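Local coordinates for CD180 antigen (Mus musculus, PDB 3T6Q), which may cooperate with MD-1 and TLR4 to mediate the innate immune response of B-cells to bacterial lipopolysaccharide, leading to NF-kappa-B activation, at residues Lys524-Ile535 against Gln548-Leu559. Sequence-based numbering, arbitrary orientation.
Sequences KGIYLNLASNHI and QQRTINLRQNPL
The Tyr527 ring offers an edge, not a face, to Thr551: CG2 of Thr551 lies near the ring plane, 3.6 Å from CD1 of Tyr527. Alternating with Leu528 along the strand, Tyr527 shares a face with Thr551, Asn529 and Asn553; chi1 of 170° sets its ring beside its own carbonyl carbon, where the CD1 edge meets that methyl, while the ring also meets that of His504. The Asn529 and Asn553 amides run side by side, planes 24° apart. Each OD1 accepts from the backbone N two residues on, closing an Asx turn; ND2 of Asn553 and OH of Tyr527 both reach Glu580.

Beneath these side chains, strands 527-529 and 551-553 pair in parallel, as the N-H of Leu528 to Thr551 O (2.8 Å) and that of Asn553 to Leu528 O (3.0 Å) attest.

Beyond the strands a third amide bridges the turns. ND2 of Asn557 gives one bond to Leu530 O (2.9 Å, 168°) and one to Leu554 O; OD1 accepts from Ile535 N (3.0 Å) and, weakly, from Asn533 N. ND2 of Asn533 approaches Leu530 O from the opposite face of that carbonyl, so this oxygen is gripped from both sides; it also bonds Leu507 O in the preceding coil, where Asn533 OD1 accepts from Leu512 N. Inside the coil, CD2 of Leu554 fills in against CB of Leu530 and CD1 of Ile535, each 3.9 Å away.

Asn533 and Asn557 occupy the consensus asparagine position of the LxxLxLxxN motif in successive leucine-rich repeats. Asn557's amide bonds only backbone, which fixes its rotation, satisfies buried turn groups and ties successive solenoid coils together.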
loop_
_atom_site.group_PDB
_atom_site.type_symbol
_atom_site.label_atom_id
_atom_site.label_comp_id
_atom_site.label_asym_id
_atom_site.label_seq_id
_atom_site.Cartn_x
_atom_site.Cartn_y
_atom_site.Cartn_z
ATOM N N LYS A 524 -48.519 34.445 -15.405
ATOM C CA LYS A 524 -47.726 35.210 -14.446
ATOM C C LYS A 524 -46.814 34.343 -13.582
ATOM O O LYS A 524 -47.158 33.229 -13.268
ATOM C CB LYS A 524 -48.635 36.051 -13.523
ATOM C CG LYS A 524 -49.511 37.055 -14.251
ATOM C CD LYS A 524 -50.347 37.877 -13.276
ATOM C CE LYS A 524 -51.304 36.998 -12.483
ATOM N NZ LYS A 524 -52.190 37.851 -11.645
ATOM N N GLY A 525 -45.654 34.870 -13.212
ATOM C CA GLY A 525 -44.754 34.228 -12.215
ATOM C C GLY A 525 -44.088 32.963 -12.706
ATOM O O GLY A 525 -43.579 32.170 -11.896
ATOM N N ILE A 526 -44.055 32.773 -14.029
ATOM C CA ILE A 526 -43.472 31.538 -14.593
ATOM C C ILE A 526 -41.932 31.542 -14.634
ATOM O O ILE A 526 -41.262 32.581 -14.497
ATOM C CB ILE A 526 -44.065 31.172 -15.981
ATOM C CG1 ILE A 526 -43.380 31.944 -17.145
ATOM C CG2 ILE A 526 -45.585 31.362 -15.980
ATOM C CD1 ILE A 526 -43.812 31.491 -18.540
ATOM N N TYR A 527 -41.372 30.350 -14.821
ATOM C CA TYR A 527 -39.979 30.229 -15.262
ATOM C C TYR A 527 -40.024 30.030 -16.786
ATOM O O TYR A 527 -40.753 29.162 -17.281
ATOM C CB TYR A 527 -39.291 29.056 -14.583
ATOM C CG TYR A 527 -37.924 28.753 -15.182
ATOM C CD1 TYR A 527 -36.797 29.442 -14.763
ATOM C CD2 TYR A 527 -37.780 27.762 -16.173
ATOM C CE1 TYR A 527 -35.538 29.147 -15.291
ATOM C CE2 TYR A 527 -36.542 27.476 -16.724
ATOM C CZ TYR A 527 -35.431 28.159 -16.275
ATOM O OH TYR A 527 -34.218 27.882 -16.838
ATOM N N LEU A 528 -39.275 30.863 -17.514
ATOM C CA LEU A 528 -39.360 30.906 -18.982
ATOM C C LEU A 528 -37.943 30.809 -19.515
ATOM O O LEU A 528 -37.160 31.739 -19.359
ATOM C CB LEU A 528 -39.979 32.189 -19.466
ATOM C CG LEU A 528 -39.947 32.412 -21.001
ATOM C CD1 LEU A 528 -40.654 31.303 -21.763
ATOM C CD2 LEU A 528 -40.586 33.757 -21.335
ATOM N N ASN A 529 -37.605 29.664 -20.091
ATOM C CA ASN A 529 -36.266 29.487 -20.643
ATOM C C ASN A 529 -36.303 29.734 -22.139
ATOM O O ASN A 529 -36.904 28.956 -22.875
ATOM C CB ASN A 529 -35.756 28.056 -20.349
ATOM C CG ASN A 529 -34.288 27.884 -20.674
ATOM O OD1 ASN A 529 -33.646 28.785 -21.194
ATOM N ND2 ASN A 529 -33.752 26.698 -20.376
ATOM N N LEU A 530 -35.693 30.847 -22.571
ATOM C CA LEU A 530 -35.564 31.183 -23.986
ATOM C C LEU A 530 -34.107 31.045 -24.469
ATOM O O LEU A 530 -33.744 31.640 -25.485
ATOM C CB LEU A 530 -36.097 32.604 -24.276
ATOM C CG LEU A 530 -37.648 32.620 -24.238
ATOM C CD1 LEU A 530 -38.233 34.024 -24.174
ATOM C CD2 LEU A 530 -38.218 31.882 -25.426
ATOM N N ALA A 531 -33.267 30.289 -23.753
ATOM C CA ALA A 531 -31.850 30.212 -24.106
ATOM C C ALA A 531 -31.690 29.665 -25.514
ATOM O O ALA A 531 -32.504 28.832 -25.954
ATOM C CB ALA A 531 -31.073 29.315 -23.114
ATOM N N SER A 532 -30.644 30.121 -26.228
ATOM C CA SER A 532 -30.313 29.595 -27.556
ATOM C C SER A 532 -31.479 29.650 -28.520
ATOM O O SER A 532 -31.935 28.631 -29.015
ATOM C CB SER A 532 -29.766 28.163 -27.515
ATOM O OG SER A 532 -28.585 28.141 -26.736
ATOM N N ASN A 533 -31.977 30.846 -28.750
ATOM C CA ASN A 533 -32.963 31.065 -29.791
ATOM C C ASN A 533 -32.436 32.160 -30.713
ATOM O O ASN A 533 -31.238 32.388 -30.732
ATOM C CB ASN A 533 -34.281 31.445 -29.128
ATOM C CG ASN A 533 -35.088 30.205 -28.823
ATOM O OD1 ASN A 533 -35.503 29.524 -29.747
ATOM N ND2 ASN A 533 -35.210 29.844 -27.531
ATOM N N HIS A 534 -33.324 32.857 -31.413
ATOM C CA HIS A 534 -32.902 33.924 -32.343
ATOM C C HIS A 534 -33.484 35.232 -31.895
ATOM O O HIS A 534 -33.834 36.090 -32.735
ATOM C CB HIS A 534 -33.447 33.660 -33.748
ATOM C CG HIS A 534 -32.704 32.594 -34.547
ATOM N ND1 HIS A 534 -31.874 31.687 -33.992
ATOM C CD2 HIS A 534 -32.752 32.295 -35.904
ATOM C CE1 HIS A 534 -31.395 30.858 -34.945
ATOM N NE2 HIS A 534 -31.940 31.226 -36.116
ATOM N N ILE A 535 -33.609 35.433 -30.592
ATOM C CA ILE A 535 -34.162 36.694 -30.110
ATOM C C ILE A 535 -33.126 37.834 -30.236
ATOM O O ILE A 535 -32.013 37.714 -29.736
ATOM C CB ILE A 535 -34.700 36.538 -28.681
ATOM C CG1 ILE A 535 -35.931 35.591 -28.710
ATOM C CG2 ILE A 535 -35.074 37.891 -28.106
ATOM C CD1 ILE A 535 -36.334 35.058 -27.345
ATOM N N GLN A 548 -44.269 40.314 -15.862
ATOM C CA GLN A 548 -45.184 39.384 -15.179
ATOM C C GLN A 548 -44.528 38.106 -14.661
ATOM O O GLN A 548 -45.076 37.473 -13.762
ATOM C CB GLN A 548 -46.281 38.926 -16.130
ATOM C CG GLN A 548 -47.314 39.970 -16.461
ATOM C CD GLN A 548 -48.167 39.593 -17.647
ATOM O OE1 GLN A 548 -48.302 38.414 -18.015
ATOM N NE2 GLN A 548 -48.763 40.598 -18.259
ATOM N N GLN A 549 -43.393 37.703 -15.244
ATOM C CA GLN A 549 -42.780 36.405 -14.919
ATOM C C GLN A 549 -41.786 36.465 -13.776
ATOM O O GLN A 549 -41.318 37.554 -13.407
ATOM C CB GLN A 549 -42.099 35.776 -16.186
ATOM C CG GLN A 549 -42.936 35.863 -17.461
ATOM C CD GLN A 549 -44.414 35.501 -17.285
ATOM O OE1 GLN A 549 -45.255 35.886 -18.098
ATOM N NE2 GLN A 549 -44.725 34.731 -16.256
ATOM N N ARG A 550 -41.421 35.299 -13.240
ATOM C CA ARG A 550 -40.469 35.254 -12.143
ATOM C C ARG A 550 -39.007 35.150 -12.611
ATOM O O ARG A 550 -38.114 35.784 -12.041
ATOM C CB ARG A 550 -40.869 34.118 -11.168
ATOM C CG ARG A 550 -39.753 33.379 -10.422
ATOM C CD ARG A 550 -39.035 33.971 -9.211
ATOM N NE ARG A 550 -39.784 34.853 -8.343
ATOM C CZ ARG A 550 -39.637 34.980 -7.012
ATOM N NH1 ARG A 550 -38.801 34.250 -6.269
ATOM N NH2 ARG A 550 -40.376 35.872 -6.405
ATOM N N THR A 551 -38.751 34.360 -13.648
ATOM C CA THR A 551 -37.379 34.137 -14.082
ATOM C C THR A 551 -37.400 33.888 -15.591
ATOM O O THR A 551 -38.202 33.067 -16.073
ATOM C CB THR A 551 -36.776 32.897 -13.367
ATOM O OG1 THR A 551 -36.708 33.160 -11.973
ATOM C CG2 THR A 551 -35.345 32.609 -13.830
ATOM N N ILE A 552 -36.526 34.596 -16.319
ATOM C CA ILE A 552 -36.389 34.442 -17.761
ATOM C C ILE A 552 -34.911 34.214 -18.053
ATOM O O ILE A 552 -34.046 34.919 -17.488
ATOM C CB ILE A 552 -36.846 35.726 -18.473
ATOM C CG1 ILE A 552 -38.289 36.046 -18.118
ATOM C CG2 ILE A 552 -36.709 35.622 -19.992
ATOM C CD1 ILE A 552 -38.418 37.466 -17.673
ATOM N N ASN A 553 -34.630 33.246 -18.920
ATOM C CA ASN A 553 -33.271 32.966 -19.392
ATOM C C ASN A 553 -33.172 33.307 -20.882
ATOM O O ASN A 553 -33.806 32.659 -21.720
ATOM C CB ASN A 553 -32.882 31.494 -19.147
ATOM C CG ASN A 553 -31.380 31.237 -19.294
ATOM O OD1 ASN A 553 -30.709 31.856 -20.127
ATOM N ND2 ASN A 553 -30.855 30.279 -18.517
ATOM N N LEU A 554 -32.381 34.340 -21.189
ATOM C CA LEU A 554 -32.148 34.795 -22.552
ATOM C C LEU A 554 -30.697 34.612 -22.982
ATOM O O LEU A 554 -30.252 35.215 -23.967
ATOM C CB LEU A 554 -32.540 36.279 -22.641
ATOM C CG LEU A 554 -34.033 36.542 -22.703
ATOM C CD1 LEU A 554 -34.315 37.993 -22.271
ATOM C CD2 LEU A 554 -34.535 36.225 -24.125
ATOM N N ARG A 555 -29.938 33.785 -22.259
ATOM C CA ARG A 555 -28.553 33.532 -22.659
ATOM C C ARG A 555 -28.459 32.972 -24.112
ATOM O O ARG A 555 -29.414 32.350 -24.627
ATOM C CB ARG A 555 -27.896 32.571 -21.643
ATOM C CG ARG A 555 -28.246 31.117 -21.876
ATOM C CD ARG A 555 -27.598 30.265 -20.792
ATOM N NE ARG A 555 -26.189 30.103 -21.075
ATOM C CZ ARG A 555 -25.292 29.656 -20.198
ATOM N NH1 ARG A 555 -25.666 29.302 -18.984
ATOM N NH2 ARG A 555 -24.023 29.543 -20.551
ATOM N N GLN A 556 -27.322 33.249 -24.775
ATOM C CA GLN A 556 -27.024 32.708 -26.093
ATOM C C GLN A 556 -28.107 33.075 -27.121
ATOM O O GLN A 556 -28.508 32.255 -27.946
ATOM C CB GLN A 556 -26.771 31.197 -25.999
ATOM C CG GLN A 556 -25.412 30.888 -25.352
ATOM C CD GLN A 556 -25.161 29.407 -25.128
ATOM O OE1 GLN A 556 -25.426 28.879 -24.048
ATOM N NE2 GLN A 556 -24.642 28.733 -26.141
ATOM N N ASN A 557 -28.613 34.303 -27.007
ATOM C CA ASN A 557 -29.398 34.891 -28.107
ATOM C C ASN A 557 -28.634 36.008 -28.828
ATOM O O ASN A 557 -27.801 36.677 -28.207
ATOM C CB ASN A 557 -30.737 35.396 -27.581
ATOM C CG ASN A 557 -31.725 34.273 -27.422
ATOM O OD1 ASN A 557 -32.391 33.896 -28.377
ATOM N ND2 ASN A 557 -31.791 33.694 -26.216
ATOM N N PRO A 558 -28.919 36.230 -30.127
ATOM C CA PRO A 558 -28.223 37.303 -30.907
ATOM C C PRO A 558 -28.753 38.698 -30.552
ATOM O O PRO A 558 -29.307 39.420 -31.391
ATOM C CB PRO A 558 -28.545 36.934 -32.340
ATOM C CG PRO A 558 -29.928 36.317 -32.240
ATOM C CD PRO A 558 -29.887 35.496 -30.966
ATOM N N LEU A 559 -28.588 39.074 -29.305
ATOM C CA LEU A 559 -29.276 40.230 -28.762
ATOM C C LEU A 559 -28.771 41.538 -29.345
ATOM O O LEU A 559 -27.566 41.725 -29.545
ATOM C CB LEU A 559 -29.192 40.243 -27.238
ATOM C CG LEU A 559 -30.131 39.207 -26.587
ATOM C CD1 LEU A 559 -29.721 38.909 -25.143
ATOM C CD2 LEU A 559 -31.602 39.651 -26.652
HETATM O O HOH W 1 -28.905 31.201 -30.647
#